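Local coordinates for vacuolar protein sorting 29 (Cryptosporidium parvum, PDB 2A22) that belongs to the VPS29 family, keeps a calcineurin-like phosphoesterase fold and, as in its relatives, probably serves protein transport as a retromer subunit, at residues Asn64-Glu69 against Asp87-Ile92; Leu34-Gly39 against Thr168-Phe173; Asn57-Thr62 against Lys79-Val84; Gly117-Asn122 against Leu145-Thr150. All coordinates share one frame; numbering follows the deposited sequence.

Contact 1 (Asn64-Glu69 against Asp87-Ile92); sequences NVCSQE and DLDSAI
D89 OD2 is gripped from three directions: N64 N donates to it at 2.8 Å, a water at 2.6 Å, and G86 N supplies a third hydrogen from just before the segment. The N64 hydrogen arrives on the syn side of the carboxylate, well out of its plane. D89 OD1 takes C66 N at 2.9 Å, nearly along its C–O axis, and one side chain thereby bridges two amides of the turn N64–C66. With CG set beside its own backbone N (chi1 -77°), D89 can lay both oxygens against that turn.

The N64 amide reaches back across the contact in two ways. N64 OD1 accepts L88 N at 2.8 Å, while N64 ND2 donates to D87 OD1, also at 2.8 Å and fairly straight at 158°; the amide and carboxylate planes stand 40° apart. D87 OD1 has further, weak bonds to H120 and H149.

Farther along, the packing turns apolar. I92 CG2 rests 3.5 Å from C66 C, and Q68 OE1 lies against I92 CA and accepts a hydrogen bond from F93 N. A water between Q68 N and A91 O joins the two backbones where S67 caps helix 68-77. With both oxygens of D89 held by donors, its carboxylate is probably ionised and fixed in rotation, and N64 would in turn help to orient D87.

Contact 2 (Leu34-Gly39 against Thr168-Phe173); sequences LKIPYG and TATGAF
T170 meets L34 at the tight end of this contact, where its hydroxyl OG1 donates to L34 O across a short 2.5 Å. The donor stands 23° from the carbonyl plane, and the C=O...OG1 angle is 125°. OG1 is placed between its own backbone N and carbonyl carbon (chi1 55°), which leaves CG2 to press on apolar neighbours: T170 CG2 lies 3.9 Å from L34 CB and 3.8 Å from I36 CD1. Beside it, A169 CB packs against L34 CD1, while L34 and I36 also touch Y70 of helix 68-77.

T170 OG1 also accepts A172 N at 3.3 Å, making an ST turn. One oxygen therefore both shapes the loop 168-173 and ties it to the loop 34-39. In the calcineurin-like phosphoesterase fold, loop 34-39 follows strand 26-31 of one sheet, and loop 168-173 leads from strand 161-165 of the other sheet back to strand 183-190 of the first; the bond ties these two loops together.

Past A172, whose CB still touches K35 CB at 3.8 Å, the segments part and water takes over. G39 O and F173 N share one water. K35 NZ and F173 O share a second, 2.7 Å from K35 NZ; the extended lysine chain also carries NZ to H151 NE2. The CB of F173 points away from the opposing loop, and the residue is exposed.

Contact 3 (Asn57-Thr62 against Lys79-Val84); sequences NYVLCT and KNVYIV
V59, L60 and C61 pair with V81, Y82 and I83 as the two parallel strands of a beta-alpha-beta unit, whose connecting helix is 68-77. The strand axes run 4.8 Å apart and only 3° from parallel, at one margin of a mixed sheet in the phosphoesterase sandwich.

The backbone ladder passes from V59 N to N80 O, from Y82 N to V59 O at 2.9 Å, from C61 N to Y82 O at 2.7 Å, and finally from V84 N to C61 O. On the face that carries the valines, V59 and V81 lie side by side with their CG2 methyls 3.9 Å apart, and C61 CB meets I83 CG1 next to them. On the other face, L60 CD2 reaches Y82 CD2 at 3.7 Å. That face looks to the second sheet, where V109 touches both L60 and Y82.

Where the ladder begins, the flat groups take part. Y58 and N80 point the same way, ring and amide planes 35° apart, and a water links N57 O to N80 N. N80 ND2 gives a long, weak bond to N57 O while sitting 3.6 Å above the Y58 ring, displaced toward its rim.

Contact 4 (Gly117-Asn122 against Leu145-Thr150); sequences GLMHGN and LVTGHT
H120 and H149 meet rim to rim, their ring planes 80° apart and their centroids separated by 4.9 Å. H120 NE2 comes in at the edge of the H149 ring, in its plane, and is hydrogen-bonded to H149 ND1 at 2.9 Å. In return, H149 CB lies over one face of the H120 ring, 3.3 Å from H120 NE2. Both imidazoles swing CG away from their own backbone N (chi1 -178° in H120), and H120 ND1 is anchored by T62 O. Over the centre of the H149 ring sits N122 CB, a CH-pi contact 3.6 Å from the centroid.

Behind the rings the strands run parallel. V146 N bonds to G117 O at 2.7 Å and M119 N to V146 O, after which G148 N turns to H120 O from above the carbonyl plane. M119 and T147 lie alongside each other, M119 CG to T147 CG2 3.6 Å, on the face covered by helix 130-140.

Histidines carried on loops beyond the strand ends of a beta-alpha-beta unit, here 114-119, 130-140 and 144-147, are typical of the metallophosphoesterase fold; with D87 the pair could form a vacant metal site, as in related enzymes, although no metal is modelled here.

Overall arrangement
Contacts 3 and 4 are the buried, strand-borne pair, each the parallel strand pairing of a beta-alpha-beta unit, one in each sheet of the sandwich. Regular backbone ladders and apolar side chains dominate them until the strands end. Contacts 1 and 2 join loops instead, and rely more on side-chain oxygens, backbone amides and bridging waters; contact 1 is partly exposed, contact 2 mostly buried with a wet rim. Helix 68-77 is common ground: it starts in contact 1, connects the strands of contact 3 and covers part of contact 2. N64 O to K35 N, 2.8 Å, ties contact 1 to contact 2, while contacts 1 and 4 converge on the possible metal site.

Contact 1 (Asn64-Glu69 against Asp87-Ile92)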
loop_
_atom_site.group_PDB
_atom_site.type_symbol
_atom_site.label_atom_id
_atom_site.label_comp_id
_atom_site.label_asym_id
_atom_site.label_seq_id
_atom_site.Cartn_x
_atom_site.Cartn_y
_atom_site.Cartn_z
ATOM N N ASN A 64 3.483 5.285 7.218
ATOM C CA ASN A 64 4.934 5.423 7.392
ATOM C C ASN A 64 5.672 5.951 6.158
ATOM O O ASN A 64 6.746 5.450 5.781
ATOM C CB ASN A 64 5.553 4.141 7.952
ATOM C CG ASN A 64 5.321 4.008 9.432
ATOM O OD1 ASN A 64 4.855 4.952 10.075
ATOM N ND2 ASN A 64 5.627 2.844 9.989
ATOM N N VAL A 65 5.050 6.936 5.512
ATOM C CA VAL A 65 5.722 7.768 4.509
ATOM C C VAL A 65 6.825 8.594 5.193
ATOM O O VAL A 65 7.934 8.684 4.672
ATOM C CB VAL A 65 4.719 8.706 3.817
ATOM C CG1 VAL A 65 5.431 9.620 2.834
ATOM C CG2 VAL A 65 3.615 7.886 3.120
ATOM N N CYS A 66 6.481 9.182 6.357
ATOM C CA CYS A 66 7.405 9.879 7.284
ATOM C C CYS A 66 7.998 11.201 6.797
ATOM O O CYS A 66 8.384 12.043 7.606
ATOM C CB CYS A 66 8.531 8.942 7.753
ATOM S SG CYS A 66 7.964 7.451 8.607
ATOM N N SER A 67 8.076 11.373 5.483
ATOM C CA SER A 67 8.670 12.560 4.872
ATOM C C SER A 67 7.614 13.354 4.116
ATOM O O SER A 67 6.957 12.825 3.184
ATOM C CB SER A 67 9.778 12.144 3.892
ATOM O OG SER A 67 10.082 13.195 2.999
ATOM N N GLN A 68 7.473 14.627 4.474
ATOM C CA GLN A 68 6.469 15.469 3.832
ATOM C C GLN A 68 6.734 15.600 2.347
ATOM O O GLN A 68 5.790 15.640 1.558
ATOM C CB GLN A 68 6.370 16.855 4.463
ATOM C CG GLN A 68 5.137 17.694 3.924
ATOM C CD GLN A 68 3.791 17.025 4.236
ATOM O OE1 GLN A 68 3.725 16.130 5.082
ATOM N NE2 GLN A 68 2.708 17.479 3.574
ATOM N N GLU A 69 8.014 15.673 1.976
ATOM C CA GLU A 69 8.424 15.663 0.579
ATOM C C GLU A 69 7.850 14.426 -0.146
ATOM O O GLU A 69 7.410 14.533 -1.292
ATOM C CB GLU A 69 9.962 15.704 0.460
ATOM C CG GLU A 69 10.472 15.642 -0.987
ATOM C CD GLU A 69 11.979 15.338 -1.132
ATOM O OE1 GLU A 69 12.771 15.696 -0.243
ATOM O OE2 GLU A 69 12.369 14.729 -2.160
ATOM N N ASP A 87 2.750 4.291 12.484
ATOM C CA ASP A 87 3.295 4.498 13.837
ATOM C C ASP A 87 4.525 5.425 13.897
ATOM O O ASP A 87 4.884 5.878 14.956
ATOM C CB ASP A 87 3.630 3.154 14.510
ATOM C CG ASP A 87 4.672 2.352 13.754
ATOM O OD1 ASP A 87 4.600 2.224 12.518
ATOM O OD2 ASP A 87 5.583 1.814 14.396
ATOM N N LEU A 88 5.164 5.689 12.761
ATOM C CA LEU A 88 6.357 6.533 12.733
ATOM C C LEU A 88 6.102 7.869 12.051
ATOM O O LEU A 88 7.038 8.636 11.797
ATOM C CB LEU A 88 7.508 5.804 12.032
ATOM C CG LEU A 88 8.145 4.602 12.750
ATOM C CD1 LEU A 88 9.263 3.999 11.890
ATOM C CD2 LEU A 88 8.691 4.981 14.152
ATOM N N ASP A 89 4.837 8.145 11.751
ATOM C CA ASP A 89 4.479 9.360 11.050
ATOM C C ASP A 89 4.369 10.462 12.092
ATOM O O ASP A 89 3.412 10.531 12.841
ATOM C CB ASP A 89 3.183 9.170 10.241
ATOM C CG ASP A 89 3.400 8.385 8.931
ATOM O OD1 ASP A 89 4.435 8.587 8.263
ATOM O OD2 ASP A 89 2.515 7.592 8.538
ATOM N N SER A 90 5.391 11.300 12.176
ATOM C CA SER A 90 5.421 12.319 13.227
ATOM C C SER A 90 5.610 13.714 12.636
ATOM O O SER A 90 5.388 14.687 13.324
ATOM C CB SER A 90 6.534 12.018 14.239
ATOM O OG SER A 90 7.793 12.113 13.600
ATOM N N ALA A 91 5.983 13.792 11.359
ATOM C CA ALA A 91 6.358 15.059 10.736
ATOM C C ALA A 91 5.706 15.264 9.357
ATOM O O ALA A 91 6.300 15.844 8.435
ATOM C CB ALA A 91 7.877 15.164 10.643
ATOM N N ILE A 92 4.474 14.787 9.216
ATOM C CA ILE A 92 3.787 14.895 7.944
ATOM C C ILE A 92 2.446 15.527 8.180
ATOM O O ILE A 92 1.919 15.466 9.291
ATOM C CB ILE A 92 3.653 13.529 7.162
ATOM C CG1 ILE A 92 2.839 12.491 7.940
ATOM C CG2 ILE A 92 4.994 12.953 6.834
ATOM C CD1 ILE A 92 2.601 11.187 7.141
HETATM O O HOH W 1 1.993 8.301 6.081
HETATM O O HOH W 2 7.525 11.581 10.281
HETATM O O HOH W 3 8.459 15.608 7.023
#

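Contact 2 (Leu34-Gly39 against Thr168-Phe173)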
loop_
_atom_site.group_PDB
_atom_site.type_symbol
_atom_site.label_atom_id
_atom_site.label_comp_id
_atom_site.label_asym_id
_atom_site.label_seq_id
_atom_site.Cartn_x
_atom_site.Cartn_y
_atom_site.Cartn_z
ATOM N N LEU A 34 7.807 3.560 3.730
ATOM C CA LEU A 34 8.967 4.232 3.150
ATOM C C LEU A 34 9.968 4.564 4.233
ATOM O O LEU A 34 11.163 4.326 4.064
ATOM C CB LEU A 34 8.566 5.522 2.410
ATOM C CG LEU A 34 7.922 5.414 1.016
ATOM C CD1 LEU A 34 6.515 4.770 1.036
ATOM C CD2 LEU A 34 7.843 6.822 0.405
ATOM N N LYS A 35 9.479 5.114 5.338
ATOM C CA LYS A 35 10.342 5.448 6.477
ATOM C C LYS A 35 11.513 6.365 6.084
ATOM O O LYS A 35 12.633 6.214 6.570
ATOM C CB LYS A 35 10.825 4.174 7.186
ATOM C CG LYS A 35 9.719 3.580 8.007
ATOM C CD LYS A 35 10.032 2.212 8.534
ATOM C CE LYS A 35 8.704 1.564 8.943
ATOM N NZ LYS A 35 8.845 0.450 9.895
ATOM N N ILE A 36 11.228 7.293 5.179
ATOM C CA ILE A 36 12.159 8.357 4.791
ATOM C C ILE A 36 11.899 9.545 5.707
ATOM O O ILE A 36 10.735 9.892 5.928
ATOM C CB ILE A 36 11.942 8.784 3.295
ATOM C CG1 ILE A 36 12.139 7.581 2.361
ATOM C CG2 ILE A 36 12.892 9.863 2.907
ATOM C CD1 ILE A 36 11.836 7.877 0.903
ATOM N N PRO A 37 12.974 10.168 6.257
ATOM C CA PRO A 37 14.426 9.898 6.069
ATOM C C PRO A 37 15.066 8.928 7.093
ATOM O O PRO A 37 16.243 8.559 6.938
ATOM C CB PRO A 37 15.033 11.291 6.223
ATOM C CG PRO A 37 14.168 11.889 7.369
ATOM C CD PRO A 37 12.761 11.305 7.183
ATOM N N TYR A 38 14.296 8.487 8.083
ATOM C CA TYR A 38 14.822 7.728 9.226
ATOM C C TYR A 38 15.530 6.434 8.818
ATOM O O TYR A 38 16.642 6.173 9.272
ATOM C CB TYR A 38 13.690 7.374 10.220
ATOM C CG TYR A 38 12.755 8.528 10.541
ATOM C CD1 TYR A 38 13.252 9.806 10.866
ATOM C CD2 TYR A 38 11.375 8.337 10.531
ATOM C CE1 TYR A 38 12.400 10.858 11.152
ATOM C CE2 TYR A 38 10.515 9.372 10.832
ATOM C CZ TYR A 38 11.023 10.631 11.127
ATOM O OH TYR A 38 10.141 11.638 11.424
ATOM N N GLY A 39 14.881 5.642 7.962
ATOM C CA GLY A 39 15.381 4.333 7.579
ATOM C C GLY A 39 15.868 4.221 6.149
ATOM O O GLY A 39 16.423 3.186 5.765
ATOM N N THR A 168 7.743 -2.883 2.426
ATOM C CA THR A 168 8.408 -1.557 2.508
ATOM C C THR A 168 8.858 -1.136 1.118
ATOM O O THR A 168 9.602 -1.861 0.464
ATOM C CB THR A 168 9.633 -1.558 3.485
ATOM O OG1 THR A 168 10.406 -0.385 3.265
ATOM C CG2 THR A 168 10.540 -2.815 3.304
ATOM N N ALA A 169 8.403 0.021 0.652
ATOM C CA ALA A 169 8.782 0.515 -0.671
ATOM C C ALA A 169 10.284 0.818 -0.799
ATOM O O ALA A 169 10.811 0.879 -1.902
ATOM C CB ALA A 169 8.006 1.798 -0.980
ATOM N N THR A 170 10.931 1.136 0.320
ATOM C CA THR A 170 12.334 1.604 0.317
ATOM C C THR A 170 13.344 0.516 0.734
ATOM O O THR A 170 14.550 0.668 0.527
ATOM C CB THR A 170 12.527 2.824 1.263
ATOM O OG1 THR A 170 12.068 2.505 2.596
ATOM C CG2 THR A 170 11.789 4.045 0.717
ATOM N N GLY A 171 12.850 -0.564 1.335
ATOM C CA GLY A 171 13.738 -1.537 1.960
ATOM C C GLY A 171 14.280 -1.094 3.316
ATOM O O GLY A 171 15.234 -1.695 3.834
ATOM N N ALA A 172 13.674 -0.058 3.891
ATOM C CA ALA A 172 13.973 0.385 5.257
ATOM C C ALA A 172 13.866 -0.789 6.220
ATOM O O ALA A 172 12.996 -1.669 6.043
ATOM C CB ALA A 172 13.016 1.514 5.683
ATOM N N PHE A 173 14.744 -0.812 7.226
ATOM C CA PHE A 173 14.796 -1.961 8.146
ATOM C C PHE A 173 13.648 -1.922 9.162
ATOM O O PHE A 173 13.350 -0.878 9.735
ATOM C CB PHE A 173 16.158 -2.071 8.873
ATOM C CG PHE A 173 16.339 -3.345 9.691
ATOM C CD1 PHE A 173 16.873 -4.509 9.112
ATOM C CD2 PHE A 173 16.029 -3.370 11.048
ATOM C CE1 PHE A 173 17.056 -5.697 9.878
ATOM C CE2 PHE A 173 16.240 -4.558 11.840
ATOM C CZ PHE A 173 16.723 -5.709 11.243
HETATM O O HOH W 4 11.262 0.254 11.126
HETATM O O HOH W 5 17.113 0.945 7.144
#

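Contact 3 (Asn57-Thr62 against Lys79-Val84)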
loop_
_atom_site.group_PDB
_atom_site.type_symbol
_atom_site.label_atom_id
_atom_site.label_comp_id
_atom_site.label_asym_id
_atom_site.label_seq_id
_atom_site.Cartn_x
_atom_site.Cartn_y
_atom_site.Cartn_z
ATOM N N ASN A 57 -4.247 5.383 -11.603
ATOM C CA ASN A 57 -5.297 6.349 -11.297
ATOM C C ASN A 57 -5.776 6.277 -9.837
ATOM O O ASN A 57 -6.720 6.971 -9.463
ATOM C CB ASN A 57 -6.476 6.270 -12.306
ATOM C CG ASN A 57 -7.263 4.987 -12.171
ATOM O OD1 ASN A 57 -6.722 3.957 -11.777
ATOM N ND2 ASN A 57 -8.561 5.046 -12.444
ATOM N N TYR A 58 -5.112 5.437 -9.036
ATOM C CA TYR A 58 -5.328 5.342 -7.580
ATOM C C TYR A 58 -4.038 4.947 -6.876
ATOM O O TYR A 58 -3.281 4.136 -7.378
ATOM C CB TYR A 58 -6.375 4.294 -7.224
ATOM C CG TYR A 58 -7.808 4.687 -7.481
ATOM C CD1 TYR A 58 -8.389 4.478 -8.743
ATOM C CD2 TYR A 58 -8.596 5.244 -6.456
ATOM C CE1 TYR A 58 -9.730 4.822 -9.004
ATOM C CE2 TYR A 58 -9.936 5.601 -6.701
ATOM C CZ TYR A 58 -10.490 5.381 -7.981
ATOM O OH TYR A 58 -11.800 5.723 -8.239
ATOM N N VAL A 59 -3.806 5.543 -5.711
ATOM C CA VAL A 59 -2.701 5.200 -4.853
ATOM C C VAL A 59 -3.322 4.937 -3.507
ATOM O O VAL A 59 -4.040 5.777 -3.012
ATOM C CB VAL A 59 -1.677 6.364 -4.698
ATOM C CG1 VAL A 59 -0.551 5.995 -3.682
ATOM C CG2 VAL A 59 -1.072 6.747 -6.029
ATOM N N LEU A 60 -3.072 3.747 -2.946
ATOM C CA LEU A 60 -3.452 3.432 -1.568
ATOM C C LEU A 60 -2.201 3.196 -0.738
ATOM O O LEU A 60 -1.492 2.201 -0.889
ATOM C CB LEU A 60 -4.400 2.237 -1.498
ATOM C CG LEU A 60 -5.605 2.290 -2.450
ATOM C CD1 LEU A 60 -6.375 0.961 -2.373
ATOM C CD2 LEU A 60 -6.489 3.480 -2.148
ATOM N N CYS A 61 -1.914 4.145 0.125
ATOM C CA CYS A 61 -0.648 4.143 0.843
ATOM C C CYS A 61 -0.851 3.724 2.280
ATOM O O CYS A 61 -1.667 4.316 2.987
ATOM C CB CYS A 61 -0.001 5.525 0.778
ATOM S SG CYS A 61 1.518 5.616 1.758
ATOM N N THR A 62 -0.093 2.709 2.709
ATOM C CA THR A 62 -0.284 2.072 4.019
ATOM C C THR A 62 0.301 2.869 5.210
ATOM O O THR A 62 0.176 2.442 6.360
ATOM C CB THR A 62 0.278 0.655 4.015
ATOM O OG1 THR A 62 1.649 0.685 3.539
ATOM C CG2 THR A 62 -0.616 -0.251 3.099
ATOM N N LYS A 79 -4.785 12.284 -9.055
ATOM C CA LYS A 79 -5.817 12.862 -8.189
ATOM C C LYS A 79 -6.183 11.978 -6.969
ATOM O O LYS A 79 -6.181 12.474 -5.830
ATOM C CB LYS A 79 -7.079 13.200 -9.013
ATOM C CG LYS A 79 -8.092 14.078 -8.281
ATOM C CD LYS A 79 -9.448 14.221 -9.038
ATOM C CE LYS A 79 -10.097 12.830 -9.319
ATOM N NZ LYS A 79 -11.586 12.856 -9.554
ATOM N N ASN A 80 -6.506 10.697 -7.194
ATOM C CA ASN A 80 -6.982 9.813 -6.093
ATOM C C ASN A 80 -5.872 9.135 -5.264
ATOM O O ASN A 80 -5.426 8.016 -5.576
ATOM C CB ASN A 80 -8.011 8.775 -6.603
ATOM C CG ASN A 80 -9.147 9.432 -7.411
ATOM O OD1 ASN A 80 -9.638 10.486 -7.031
ATOM N ND2 ASN A 80 -9.530 8.825 -8.532
ATOM N N VAL A 81 -5.423 9.835 -4.230
ATOM C CA VAL A 81 -4.311 9.376 -3.403
ATOM C C VAL A 81 -4.738 9.325 -1.928
ATOM O O VAL A 81 -5.016 10.364 -1.321
ATOM C CB VAL A 81 -3.069 10.265 -3.576
ATOM C CG1 VAL A 81 -1.968 9.829 -2.620
ATOM C CG2 VAL A 81 -2.566 10.199 -5.041
ATOM N N TYR A 82 -4.805 8.112 -1.382
ATOM C CA TYR A 82 -5.192 7.885 0.001
ATOM C C TYR A 82 -3.984 7.454 0.810
ATOM O O TYR A 82 -3.292 6.478 0.451
ATOM C CB TYR A 82 -6.287 6.794 0.069
ATOM C CG TYR A 82 -7.532 7.208 -0.700
ATOM C CD1 TYR A 82 -8.560 7.858 -0.049
ATOM C CD2 TYR A 82 -7.652 6.995 -2.091
ATOM C CE1 TYR A 82 -9.690 8.285 -0.718
ATOM C CE2 TYR A 82 -8.802 7.422 -2.794
ATOM C CZ TYR A 82 -9.815 8.068 -2.077
ATOM O OH TYR A 82 -10.979 8.525 -2.674
ATOM N N ILE A 83 -3.744 8.160 1.913
ATOM C CA ILE A 83 -2.638 7.874 2.815
ATOM C C ILE A 83 -3.178 7.754 4.207
ATOM O O ILE A 83 -3.921 8.634 4.697
ATOM C CB ILE A 83 -1.571 8.991 2.772
ATOM C CG1 ILE A 83 -0.988 9.113 1.343
ATOM C CG2 ILE A 83 -0.478 8.752 3.829
ATOM C CD1 ILE A 83 -0.148 10.411 1.061
ATOM N N VAL A 84 -2.840 6.651 4.861
ATOM C CA VAL A 84 -3.235 6.492 6.247
ATOM C C VAL A 84 -2.025 6.724 7.165
ATOM O O VAL A 84 -0.874 6.609 6.743
ATOM C CB VAL A 84 -3.921 5.135 6.517
ATOM C CG1 VAL A 84 -5.244 5.081 5.752
ATOM C CG2 VAL A 84 -2.980 3.944 6.163
HETATM O O HOH W 6 -6.686 9.577 -9.831
HETATM O O HOH W 7 -11.898 8.016 -10.650
#

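Contact 4 (Gly117-Asn122 against Leu145-Thr150)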
loop_
_atom_site.group_PDB
_atom_site.type_symbol
_atom_site.label_atom_id
_atom_site.label_comp_id
_atom_site.label_asym_id
_atom_site.label_seq_id
_atom_site.Cartn_x
_atom_site.Cartn_y
_atom_site.Cartn_z
ATOM N N GLY A 117 -10.328 -1.813 1.766
ATOM C CA GLY A 117 -9.946 -1.302 3.081
ATOM C C GLY A 117 -8.448 -1.043 3.121
ATOM O O GLY A 117 -7.668 -1.828 2.570
ATOM N N LEU A 118 -8.063 0.057 3.765
ATOM C CA LEU A 118 -6.666 0.506 3.874
ATOM C C LEU A 118 -6.367 0.952 5.316
ATOM O O LEU A 118 -7.080 1.801 5.863
ATOM C CB LEU A 118 -6.416 1.684 2.941
ATOM C CG LEU A 118 -5.023 2.331 3.028
ATOM C CD1 LEU A 118 -3.985 1.379 2.427
ATOM C CD2 LEU A 118 -5.071 3.668 2.272
ATOM N N MET A 119 -5.355 0.348 5.937
ATOM C CA MET A 119 -4.966 0.728 7.281
ATOM C C MET A 119 -3.506 0.343 7.516
ATOM O O MET A 119 -3.014 -0.548 6.867
ATOM C CB MET A 119 -5.899 0.093 8.324
ATOM C CG MET A 119 -5.945 -1.434 8.311
ATOM S SD MET A 119 -6.845 -2.149 9.737
ATOM C CE MET A 119 -6.891 -0.715 10.816
ATOM N N HIS A 120 -2.819 1.018 8.436
ATOM C CA HIS A 120 -1.407 0.749 8.631
ATOM C C HIS A 120 -1.092 -0.696 9.072
ATOM O O HIS A 120 -0.127 -1.295 8.587
ATOM C CB HIS A 120 -0.730 1.794 9.547
ATOM C CG HIS A 120 0.735 1.550 9.714
ATOM N ND1 HIS A 120 1.624 1.651 8.662
ATOM C CD2 HIS A 120 1.453 1.126 10.780
ATOM C CE1 HIS A 120 2.835 1.320 9.083
ATOM N NE2 HIS A 120 2.757 0.993 10.363
ATOM N N GLY A 121 -1.892 -1.255 9.974
ATOM C CA GLY A 121 -1.707 -2.653 10.366
ATOM C C GLY A 121 -1.199 -2.909 11.773
ATOM O O GLY A 121 -1.269 -4.036 12.277
ATOM N N ASN A 122 -0.692 -1.866 12.423
ATOM C CA ASN A 122 -0.197 -2.004 13.774
ATOM C C ASN A 122 -1.349 -2.224 14.753
ATOM O O ASN A 122 -1.138 -2.737 15.855
ATOM C CB ASN A 122 0.670 -0.807 14.161
ATOM C CG ASN A 122 -0.116 0.494 14.242
ATOM O OD1 ASN A 122 -0.909 0.834 13.362
ATOM N ND2 ASN A 122 0.121 1.234 15.301
ATOM N N LEU A 145 -8.451 -6.089 1.585
ATOM C CA LEU A 145 -7.840 -5.336 2.677
ATOM C C LEU A 145 -6.337 -5.125 2.452
ATOM O O LEU A 145 -5.572 -6.090 2.279
ATOM C CB LEU A 145 -8.081 -6.036 4.013
ATOM C CG LEU A 145 -7.461 -5.383 5.251
ATOM C CD1 LEU A 145 -8.120 -4.003 5.575
ATOM C CD2 LEU A 145 -7.570 -6.308 6.468
ATOM N N VAL A 146 -5.923 -3.855 2.503
ATOM C CA VAL A 146 -4.513 -3.483 2.330
ATOM C C VAL A 146 -3.908 -2.921 3.634
ATOM O O VAL A 146 -4.341 -1.878 4.151
ATOM C CB VAL A 146 -4.369 -2.455 1.188
ATOM C CG1 VAL A 146 -2.863 -2.195 0.865
ATOM C CG2 VAL A 146 -5.136 -2.945 -0.068
ATOM N N THR A 147 -2.905 -3.612 4.157
ATOM C CA THR A 147 -2.240 -3.185 5.388
ATOM C C THR A 147 -0.716 -3.255 5.200
ATOM O O THR A 147 -0.225 -3.909 4.264
ATOM C CB THR A 147 -2.650 -4.078 6.584
ATOM O OG1 THR A 147 -2.156 -5.408 6.366
ATOM C CG2 THR A 147 -4.185 -4.130 6.735
ATOM N N GLY A 148 0.030 -2.578 6.076
ATOM C CA GLY A 148 1.494 -2.607 6.028
ATOM C C GLY A 148 2.102 -2.979 7.367
ATOM O O GLY A 148 1.827 -4.055 7.930
ATOM N N HIS A 149 2.944 -2.078 7.862
ATOM C CA HIS A 149 3.563 -2.152 9.182
ATOM C C HIS A 149 4.686 -3.174 9.376
ATOM O O HIS A 149 5.733 -2.857 9.929
ATOM C CB HIS A 149 2.518 -2.269 10.322
ATOM C CG HIS A 149 3.144 -2.231 11.676
ATOM N ND1 HIS A 149 3.726 -1.087 12.186
ATOM C CD2 HIS A 149 3.375 -3.210 12.584
ATOM C CE1 HIS A 149 4.253 -1.353 13.369
ATOM N NE2 HIS A 149 4.050 -2.632 13.635
ATOM N N THR A 150 4.480 -4.396 8.915
ATOM C CA THR A 150 5.399 -5.497 9.235
ATOM C C THR A 150 6.585 -5.676 8.270
ATOM O O THR A 150 7.500 -6.465 8.549
ATOM C CB THR A 150 4.621 -6.781 9.286
ATOM O OG1 THR A 150 4.012 -7.002 8.003
ATOM C CG2 THR A 150 3.509 -6.665 10.352
#